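Local coordinates for protein putative isochorismatase (Burkholderia xenovorans, PDB 3OQP) that is probably a hydrolase of the isochorismatase family, related to the nicotinamidases, although its substrate is not established, at residues Thr3-Ala8 with Gly189-Arg194; Ala38-Ala43 with Ala177-Trp182; Ile53-Ala58 with Gly71-Pro76. All coordinates share one frame; numbering follows the deposited sequence.

Contact 1 (Thr3-Ala8 with Gly189-Arg194)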
loop_
_atom_site.group_PDB
_atom_site.type_symbol
_atom_site.label_atom_id
_atom_site.label_comp_id
_atom_site.label_asym_id
_atom_site.label_seq_id
_atom_site.Cartn_x
_atom_site.Cartn_y
_atom_site.Cartn_z
ATOM N N THR A 3 -3.432 -9.983 -26.515
ATOM C CA THR A 3 -2.344 -10.911 -26.164
ATOM C C THR A 3 -2.725 -11.723 -24.929
ATOM O O THR A 3 -3.229 -11.186 -23.959
ATOM C CB THR A 3 -1.060 -10.089 -25.997
ATOM O OG1 THR A 3 -0.649 -9.596 -27.290
ATOM C CG2 THR A 3 0.075 -10.833 -25.385
ATOM N N THR A 4 -2.452 -13.018 -24.951
ATOM C CA THR A 4 -2.711 -13.874 -23.787
ATOM C C THR A 4 -1.887 -13.410 -22.573
ATOM O O THR A 4 -0.657 -13.228 -22.720
ATOM C CB THR A 4 -2.333 -15.309 -24.100
ATOM O OG1 THR A 4 -2.958 -15.694 -25.336
ATOM C CG2 THR A 4 -2.719 -16.270 -22.926
ATOM N N PRO A 5 -2.495 -13.227 -21.388
ATOM C CA PRO A 5 -1.609 -12.927 -20.224
ATOM C C PRO A 5 -0.534 -13.962 -20.045
ATOM O O PRO A 5 -0.763 -15.163 -20.200
ATOM C CB PRO A 5 -2.562 -12.969 -19.022
ATOM C CG PRO A 5 -3.876 -12.656 -19.633
ATOM C CD PRO A 5 -3.899 -13.311 -20.984
ATOM N N ARG A 6 0.675 -13.500 -19.721
ATOM C CA ARG A 6 1.826 -14.356 -19.385
ATOM C C ARG A 6 2.105 -14.162 -17.896
ATOM O O ARG A 6 2.685 -13.165 -17.486
ATOM C CB ARG A 6 2.984 -14.038 -20.269
ATOM C CG ARG A 6 4.291 -14.714 -19.864
ATOM C CD ARG A 6 4.229 -16.196 -19.648
ATOM N NE ARG A 6 5.606 -16.692 -19.589
ATOM C CZ ARG A 6 5.939 -17.942 -19.361
ATOM N NH1 ARG A 6 4.974 -18.859 -19.137
ATOM N NH2 ARG A 6 7.240 -18.246 -19.288
ATOM N N ARG A 7 1.520 -15.051 -17.107
ATOM C CA ARG A 7 1.399 -14.932 -15.675
ATOM C C ARG A 7 2.558 -15.668 -14.987
ATOM O O ARG A 7 3.004 -16.718 -15.452
ATOM C CB ARG A 7 0.051 -15.485 -15.141
ATOM C CG ARG A 7 -1.146 -14.729 -15.582
ATOM C CD ARG A 7 -2.449 -15.520 -15.506
ATOM N NE ARG A 7 -3.619 -14.685 -15.505
ATOM C CZ ARG A 7 -4.652 -14.702 -16.366
ATOM N NH1 ARG A 7 -4.718 -15.573 -17.365
ATOM N NH2 ARG A 7 -5.701 -13.930 -16.142
ATOM N N ALA A 8 2.963 -15.131 -13.848
ATOM C CA ALA A 8 3.755 -15.857 -12.860
ATOM C C ALA A 8 2.889 -15.822 -11.580
ATOM O O ALA A 8 2.397 -14.779 -11.209
ATOM C CB ALA A 8 5.185 -15.260 -12.609
ATOM N N GLY A 189 -7.077 -18.289 -21.221
ATOM C CA GLY A 189 -6.124 -17.329 -21.732
ATOM C C GLY A 189 -6.614 -15.912 -21.760
ATOM O O GLY A 189 -6.253 -15.155 -22.654
ATOM N N THR A 190 -7.398 -15.542 -20.745
ATOM C CA THR A 190 -8.029 -14.229 -20.687
ATOM C C THR A 190 -7.561 -13.454 -19.468
ATOM O O THR A 190 -7.188 -14.066 -18.469
ATOM C CB THR A 190 -9.573 -14.381 -20.681
ATOM O OG1 THR A 190 -10.005 -15.295 -19.645
ATOM C CG2 THR A 190 -10.029 -14.911 -22.078
ATOM N N PRO A 191 -7.541 -12.132 -19.553
ATOM C CA PRO A 191 -7.229 -11.312 -18.394
ATOM C C PRO A 191 -8.361 -11.259 -17.408
ATOM O O PRO A 191 -9.513 -11.532 -17.756
ATOM C CB PRO A 191 -7.013 -9.930 -18.977
ATOM C CG PRO A 191 -7.821 -9.877 -20.202
ATOM C CD PRO A 191 -7.870 -11.300 -20.722
ATOM N N LEU A 192 -8.055 -10.898 -16.187
ATOM C CA LEU A 192 -9.081 -10.666 -15.196
ATOM C C LEU A 192 -9.417 -9.168 -15.220
ATOM O O LEU A 192 -8.592 -8.352 -15.588
ATOM C CB LEU A 192 -8.570 -11.114 -13.805
ATOM C CG LEU A 192 -8.512 -12.625 -13.598
ATOM C CD1 LEU A 192 -7.757 -12.920 -12.355
ATOM C CD2 LEU A 192 -9.915 -13.278 -13.551
ATOM N N ALA A 193 -10.624 -8.831 -14.782
ATOM C CA ALA A 193 -11.123 -7.461 -14.811
ATOM C C ALA A 193 -10.543 -6.556 -13.724
ATOM O O ALA A 193 -10.504 -6.954 -12.571
ATOM C CB ALA A 193 -12.656 -7.497 -14.655
ATOM N N ARG A 194 -10.124 -5.362 -14.122
ATOM C CA ARG A 194 -9.614 -4.318 -13.236
ATOM C C ARG A 194 -10.629 -3.200 -13.115
ATOM O O ARG A 194 -11.255 -2.801 -14.124
ATOM C CB ARG A 194 -8.288 -3.761 -13.760
ATOM C CG ARG A 194 -7.223 -4.785 -13.641
ATOM C CD ARG A 194 -5.854 -4.453 -14.271
ATOM N NE ARG A 194 -4.917 -5.551 -13.944
ATOM C CZ ARG A 194 -4.950 -6.734 -14.542
ATOM N NH1 ARG A 194 -5.831 -7.031 -15.502
ATOM N NH2 ARG A 194 -4.169 -7.691 -14.145
#
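The guanidinium group of R7 presents its edge to T190 O while one of its faces lies against P5 CB, which stands 3.7 Å above the guanidinium plane and is displaced toward the rim. The approach to T190 is end-on: both terminal nitrogens converge on a single carbonyl oxygen, with R7 NH2 donating to T190 O over 2.8 Å and R7 NH1 over 3.1 Å. The shorter bond is also the straighter, at 152° against 135°, and it alone arrives in the carbonyl plane, whereas NH1 comes from above that plane. R7 reaches this position with a chain extended from CG to NE. L192 N also lies near the guanidinium plane without being bonded to it, and R7 NH2 is 4.0 Å from L192 CG.

Beside the polar grip, the P5 ring lies against the 189-191 backbone. Its CD sits 3.4 Å from G189 O, and its CG is 3.7 Å from P191 N and 4.2 Å from P191 CB, so the ring rests mostly on peptide atoms. T4 adds its methyl, CG2 lying 3.7 Å from G189 O; CG2 is anti to the backbone N (chi1, measured to OG1, -51°), so the methyl and not OG1 meets G189.

G189, with positive phi, is the C-prime residue of a Schellman motif closing helix 179-188, with T190 N returning to A185 O and G189 N to V186 O. The P5 packing and the R7–T190 bonds join the N-terminal run into strand 7-12 to the exit of that helix. R7 NH2 also forms a salt bridge with E138 of strand 136-140, so the buried cation has a counter-ion too; the carboxylate would be expected to stabilise its charge, while two donors on T190 O probably polarise that carbonyl and fix the guanidinium against rotation.

Contact 2 (Ala38-Ala43 with Ala177-Trp182)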
loop_
_atom_site.group_PDB
_atom_site.type_symbol
_atom_site.label_atom_id
_atom_site.label_comp_id
_atom_site.label_asym_id
_atom_site.label_seq_id
_atom_site.Cartn_x
_atom_site.Cartn_y
_atom_site.Cartn_z
ATOM N N ALA A 38 -2.722 -23.746 -2.279
ATOM C CA ALA A 38 -2.320 -25.052 -2.821
ATOM C C ALA A 38 -2.991 -25.289 -4.184
ATOM O O ALA A 38 -2.387 -25.807 -5.087
ATOM C CB ALA A 38 -2.681 -26.179 -1.844
ATOM N N ARG A 39 -4.287 -24.980 -4.301
ATOM C CA ARG A 39 -4.999 -25.146 -5.591
ATOM C C ARG A 39 -4.364 -24.268 -6.646
ATOM O O ARG A 39 -4.143 -24.719 -7.753
ATOM C CB ARG A 39 -6.480 -24.826 -5.484
ATOM C CG ARG A 39 -7.311 -25.796 -4.697
ATOM C CD ARG A 39 -8.807 -25.672 -5.013
ATOM N NE ARG A 39 -9.289 -24.402 -4.704
ATOM C CZ ARG A 39 -10.025 -23.627 -5.509
ATOM N NH1 ARG A 39 -10.344 -23.934 -6.746
ATOM N NH2 ARG A 39 -10.420 -22.508 -5.009
ATOM N N ALA A 40 -4.056 -23.028 -6.287
ATOM C CA ALA A 40 -3.445 -22.125 -7.256
ATOM C C ALA A 40 -2.070 -22.635 -7.734
ATOM O O ALA A 40 -1.807 -22.630 -8.931
ATOM C CB ALA A 40 -3.283 -20.712 -6.661
HETATM N N MSE A 41 -1.286 -23.167 -6.797
HETATM C CA MSE A 41 0.018 -23.740 -7.139
HETATM C C MSE A 41 -0.148 -24.972 -8.036
HETATM O O MSE A 41 0.553 -25.118 -9.024
HETATM C CB MSE A 41 0.786 -24.148 -5.877
HETATM C CG MSE A 41 1.260 -22.904 -5.058
HETATM SE SE MSE A 41 2.133 -23.362 -3.502
HETATM C CE MSE A 41 3.615 -23.997 -4.202
ATOM N N ASP A 42 -1.112 -25.844 -7.730
ATOM C CA ASP A 42 -1.314 -27.047 -8.524
ATOM C C ASP A 42 -1.817 -26.701 -9.901
ATOM O O ASP A 42 -1.432 -27.315 -10.894
ATOM C CB ASP A 42 -2.278 -27.982 -7.813
ATOM C CG ASP A 42 -1.690 -28.612 -6.590
ATOM O OD1 ASP A 42 -0.445 -28.609 -6.405
ATOM O OD2 ASP A 42 -2.458 -29.127 -5.711
ATOM N N ALA A 43 -2.725 -25.732 -9.969
ATOM C CA ALA A 43 -3.247 -25.277 -11.242
ATOM C C ALA A 43 -2.147 -24.637 -12.066
ATOM O O ALA A 43 -2.060 -24.879 -13.287
ATOM C CB ALA A 43 -4.398 -24.304 -11.021
ATOM N N ALA A 177 -9.617 -11.200 -7.645
ATOM C CA ALA A 177 -10.474 -12.306 -8.065
ATOM C C ALA A 177 -10.350 -13.458 -7.157
ATOM O O ALA A 177 -9.385 -13.557 -6.377
ATOM C CB ALA A 177 -10.159 -12.729 -9.518
ATOM N N SER A 178 -11.251 -14.414 -7.240
ATOM C CA SER A 178 -11.129 -15.648 -6.514
ATOM C C SER A 178 -10.130 -16.571 -7.217
ATOM O O SER A 178 -9.858 -16.433 -8.402
ATOM C CB SER A 178 -12.466 -16.347 -6.391
ATOM O OG SER A 178 -12.904 -16.805 -7.670
ATOM N N THR A 179 -9.683 -17.557 -6.469
ATOM C CA THR A 179 -8.835 -18.599 -7.033
ATOM C C THR A 179 -9.549 -19.354 -8.146
ATOM O O THR A 179 -8.969 -19.623 -9.186
ATOM C CB THR A 179 -8.339 -19.525 -5.905
ATOM O OG1 THR A 179 -7.505 -18.784 -4.996
ATOM C CG2 THR A 179 -7.487 -20.684 -6.466
ATOM N N ASP A 180 -10.858 -19.609 -7.971
ATOM C CA ASP A 180 -11.615 -20.303 -9.010
ATOM C C ASP A 180 -11.610 -19.481 -10.326
ATOM O O ASP A 180 -11.386 -20.034 -11.425
ATOM C CB ASP A 180 -13.094 -20.501 -8.637
ATOM C CG ASP A 180 -13.332 -21.157 -7.293
ATOM O OD1 ASP A 180 -12.643 -22.160 -6.980
ATOM O OD2 ASP A 180 -14.298 -20.675 -6.598
ATOM N N GLU A 181 -11.828 -18.177 -10.164
ATOM C CA GLU A 181 -11.844 -17.209 -11.251
ATOM C C GLU A 181 -10.508 -17.135 -11.999
ATOM O O GLU A 181 -10.467 -17.106 -13.218
ATOM C CB GLU A 181 -12.249 -15.835 -10.699
ATOM C CG GLU A 181 -13.706 -15.775 -10.331
ATOM C CD GLU A 181 -14.208 -14.503 -9.649
ATOM O OE1 GLU A 181 -13.512 -13.715 -8.956
ATOM O OE2 GLU A 181 -15.438 -14.322 -9.813
ATOM N N TRP A 182 -9.423 -17.167 -11.248
ATOM C CA TRP A 182 -8.054 -17.145 -11.794
ATOM C C TRP A 182 -7.764 -18.406 -12.578
ATOM O O TRP A 182 -7.263 -18.340 -13.720
ATOM C CB TRP A 182 -7.020 -16.953 -10.690
ATOM C CG TRP A 182 -5.671 -16.835 -11.238
ATOM C CD1 TRP A 182 -5.176 -15.750 -11.872
ATOM C CD2 TRP A 182 -4.637 -17.833 -11.195
ATOM N NE1 TRP A 182 -3.858 -16.008 -12.226
ATOM C CE2 TRP A 182 -3.509 -17.278 -11.822
ATOM C CE3 TRP A 182 -4.549 -19.144 -10.689
ATOM C CZ2 TRP A 182 -2.300 -17.976 -11.916
ATOM C CZ3 TRP A 182 -3.354 -19.824 -10.799
ATOM C CH2 TRP A 182 -2.272 -19.259 -11.446
#
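Helix 30-47 packs against the first turn of helix 179-188 here, R39 and A40 meeting T179, D180 and W182. R39 reaches across with a chain bent at chi3 (-61°) and gives D180 a salt bridge in which both terminal nitrogens address one oxygen: NH1 is 2.9 Å from D180 OD1, nearly along its C-O axis, and NH2 is 3.0 Å from the same OD1 but above the carboxylate plane. The guanidinium and carboxylate planes are 48° apart. T179 CG2 lies over one guanidinium face, 3.7 Å above the plane toward its rim. R39 NH2 also donates to N36 on its own helix, and T179 OG1 is bonded to D142.

Both helices lie on one face of the parallel sheet of this alpha/beta fold, as A40 touches L9 and W182 touches R7, residues two apart on strand 7-12. Nearer the sheet, the indole of W182, with CG anti to the backbone N (chi1 -176°), turns its edge to helix 30-47: CZ3 is 3.7 Å from A40 O and 4.2 Å from A40 CB. S178 OG caps helix 179-188, accepting from E181 N over 3.0 Å; in the modelled E181 conformer, S178 N to OE1 completes a capping box.

Contact 3 (Ile53-Ala58 with Gly71-Pro76)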
loop_
_atom_site.group_PDB
_atom_site.type_symbol
_atom_site.label_atom_id
_atom_site.label_comp_id
_atom_site.label_asym_id
_atom_site.label_seq_id
_atom_site.Cartn_x
_atom_site.Cartn_y
_atom_site.Cartn_z
ATOM N N ILE A 53 8.302 -18.876 -5.051
ATOM C CA ILE A 53 8.129 -18.889 -3.622
ATOM C C ILE A 53 9.004 -17.803 -2.992
ATOM O O ILE A 53 10.182 -17.680 -3.294
ATOM C CB ILE A 53 8.558 -20.270 -3.058
ATOM C CG1 ILE A 53 7.728 -21.395 -3.657
ATOM C CG2 ILE A 53 8.545 -20.313 -1.520
ATOM C CD1 ILE A 53 6.270 -21.248 -3.542
ATOM N N VAL A 54 8.425 -17.061 -2.052
ATOM C CA VAL A 54 9.105 -16.005 -1.294
ATOM C C VAL A 54 9.101 -16.444 0.171
ATOM O O VAL A 54 8.026 -16.832 0.678
ATOM C CB VAL A 54 8.417 -14.664 -1.449
ATOM C CG1 VAL A 54 9.168 -13.574 -0.664
ATOM C CG2 VAL A 54 8.252 -14.319 -2.962
ATOM N N GLN A 55 10.248 -16.321 0.843
ATOM C CA GLN A 55 10.374 -16.626 2.257
ATOM C C GLN A 55 10.983 -15.408 2.947
ATOM O O GLN A 55 12.057 -14.927 2.531
ATOM C CB GLN A 55 11.225 -17.888 2.428
ATOM C CG GLN A 55 11.317 -18.402 3.852
ATOM C CD GLN A 55 12.053 -19.747 3.962
ATOM O OE1 GLN A 55 12.737 -20.180 3.037
ATOM N NE2 GLN A 55 11.788 -20.459 5.042
ATOM N N ASN A 56 10.377 -14.993 4.052
ATOM C CA ASN A 56 10.753 -13.803 4.785
ATOM C C ASN A 56 11.547 -14.219 6.038
ATOM O O ASN A 56 11.047 -15.040 6.817
ATOM C CB ASN A 56 9.509 -13.013 5.187
ATOM C CG ASN A 56 9.819 -11.739 5.907
ATOM O OD1 ASN A 56 10.057 -10.725 5.252
ATOM N ND2 ASN A 56 9.850 -11.770 7.274
ATOM N N PHE A 57 12.745 -13.663 6.231
ATOM C CA PHE A 57 13.474 -13.916 7.443
ATOM C C PHE A 57 13.793 -12.653 8.217
ATOM O O PHE A 57 14.113 -11.617 7.649
ATOM C CB PHE A 57 14.807 -14.569 7.089
ATOM C CG PHE A 57 14.685 -15.979 6.610
ATOM C CD1 PHE A 57 14.312 -17.005 7.478
ATOM C CD2 PHE A 57 15.055 -16.309 5.325
ATOM C CE1 PHE A 57 14.253 -18.317 7.037
ATOM C CE2 PHE A 57 14.997 -17.643 4.885
ATOM C CZ PHE A 57 14.590 -18.619 5.746
ATOM N N ALA A 58 13.788 -12.811 9.543
ATOM C CA ALA A 58 14.331 -11.852 10.496
ATOM C C ALA A 58 15.502 -12.590 11.173
ATOM O O ALA A 58 15.628 -13.824 11.086
ATOM C CB ALA A 58 13.331 -11.463 11.528
ATOM N N GLY A 71 8.743 -21.149 13.112
ATOM C CA GLY A 71 7.851 -20.151 12.523
ATOM C C GLY A 71 8.346 -19.625 11.174
ATOM O O GLY A 71 7.499 -19.213 10.345
ATOM N N ALA A 72 9.673 -19.598 10.982
ATOM C CA ALA A 72 10.181 -19.114 9.703
ATOM C C ALA A 72 10.114 -20.130 8.581
ATOM O O ALA A 72 10.299 -19.780 7.408
ATOM C CB ALA A 72 11.641 -18.669 9.872
ATOM N N GLU A 73 9.890 -21.388 8.898
ATOM C CA GLU A 73 9.848 -22.380 7.859
ATOM C C GLU A 73 8.578 -22.217 7.014
ATOM O O GLU A 73 7.509 -21.798 7.477
ATOM C CB GLU A 73 9.973 -23.795 8.416
ATOM C CG GLU A 73 11.351 -24.018 9.089
ATOM C CD GLU A 73 12.485 -23.896 8.070
ATOM O OE1 GLU A 73 12.536 -24.729 7.161
ATOM O OE2 GLU A 73 13.291 -22.957 8.154
ATOM N N LEU A 74 8.731 -22.567 5.757
ATOM C CA LEU A 74 7.619 -22.605 4.830
ATOM C C LEU A 74 6.644 -23.677 5.298
ATOM O O LEU A 74 7.024 -24.742 5.766
ATOM C CB LEU A 74 8.135 -22.954 3.434
ATOM C CG LEU A 74 8.996 -21.921 2.750
ATOM C CD1 LEU A 74 9.675 -22.454 1.531
ATOM C CD2 LEU A 74 8.124 -20.716 2.344
ATOM N N HIS A 75 5.365 -23.346 5.193
ATOM C CA HIS A 75 4.289 -24.258 5.572
ATOM C C HIS A 75 4.320 -25.467 4.657
ATOM O O HIS A 75 4.677 -25.341 3.499
ATOM C CB HIS A 75 2.965 -23.568 5.477
ATOM C CG HIS A 75 1.830 -24.360 6.011
ATOM N ND1 HIS A 75 1.147 -25.281 5.244
ATOM C CD2 HIS A 75 1.268 -24.386 7.241
ATOM C CE1 HIS A 75 0.166 -25.798 5.973
ATOM N NE2 HIS A 75 0.251 -25.312 7.202
ATOM N N PRO A 76 3.958 -26.662 5.160
ATOM C CA PRO A 76 3.861 -27.822 4.282
ATOM C C PRO A 76 3.119 -27.680 2.937
ATOM O O PRO A 76 3.486 -28.335 1.983
ATOM C CB PRO A 76 3.147 -28.861 5.181
ATOM C CG PRO A 76 3.640 -28.534 6.541
ATOM C CD PRO A 76 3.685 -27.025 6.571
HETATM O O HOH W 1 11.346 -23.799 4.950
#
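Q55 lies opposite L74 with CA atoms 7.1 Å apart, and F57 opposite A72 at 6.6 Å, so the two backbones are matched in opposed order. Residues 53-56 are extended strand, whereas the partner segment belongs to the connection that leads into helix 76-79; no backbone hydrogen bond joins them, and side chains span the gap.

Q55 makes the polar link. With CG anti to the backbone N (chi1 -174°) and the chain straight beyond it, NE2 donates to A72 O over 2.9 Å at 164°. The acceptor lies in the amide plane of Q55, although the donor is tilted 28° from the A72 carbonyl plane. OE1 is held by Y86 OH, so the amide's flip is defined. A water accepts from L74 N over 3.0 Å and only weakly from Q55 NE2.

L74 supplies the apolar part: its CD1 and CD2 both lie 3.9 Å from I53 CG2, forking over that methyl, while L74 CG is 3.9 Å from Q55 CD. F57 CE1 touches A72 CB at 3.9 Å.

A72 O also accepts from Q15 NE2, which bonds N56 O too. Strand 51-56 runs between strands 7-12 and 85-89, the I53 side chain touching M41 of helix 30-47, and the loop continues to H75, whose ND1 caps helix 76-79 at V77 N.

How the contacts relate
The contacts nest along the chain, contact 3 inside the loop closed by contact 2 and this inside that closed by contact 1. Contact 2 uses the start of helix 179-188 and contact 1 the loop just past its end; they touch, centres 14 Å apart, L192 CD1 meeting A177 CB. Contact 2 reaches contact 3, 21 Å away between centres, through M41 CE against I53 CD1. Contacts 1 and 3, 28 Å apart by centres, lie on opposite sides of the chain's centre but reach neighbouring sheet strands, 7-12 and 51-56. Contact 1 holds the loop after helix 179-188 to the entry of strand 7-12, contact 2 packs that helix on helix 30-47, and contact 3 holds 71-76 to strand 51-56.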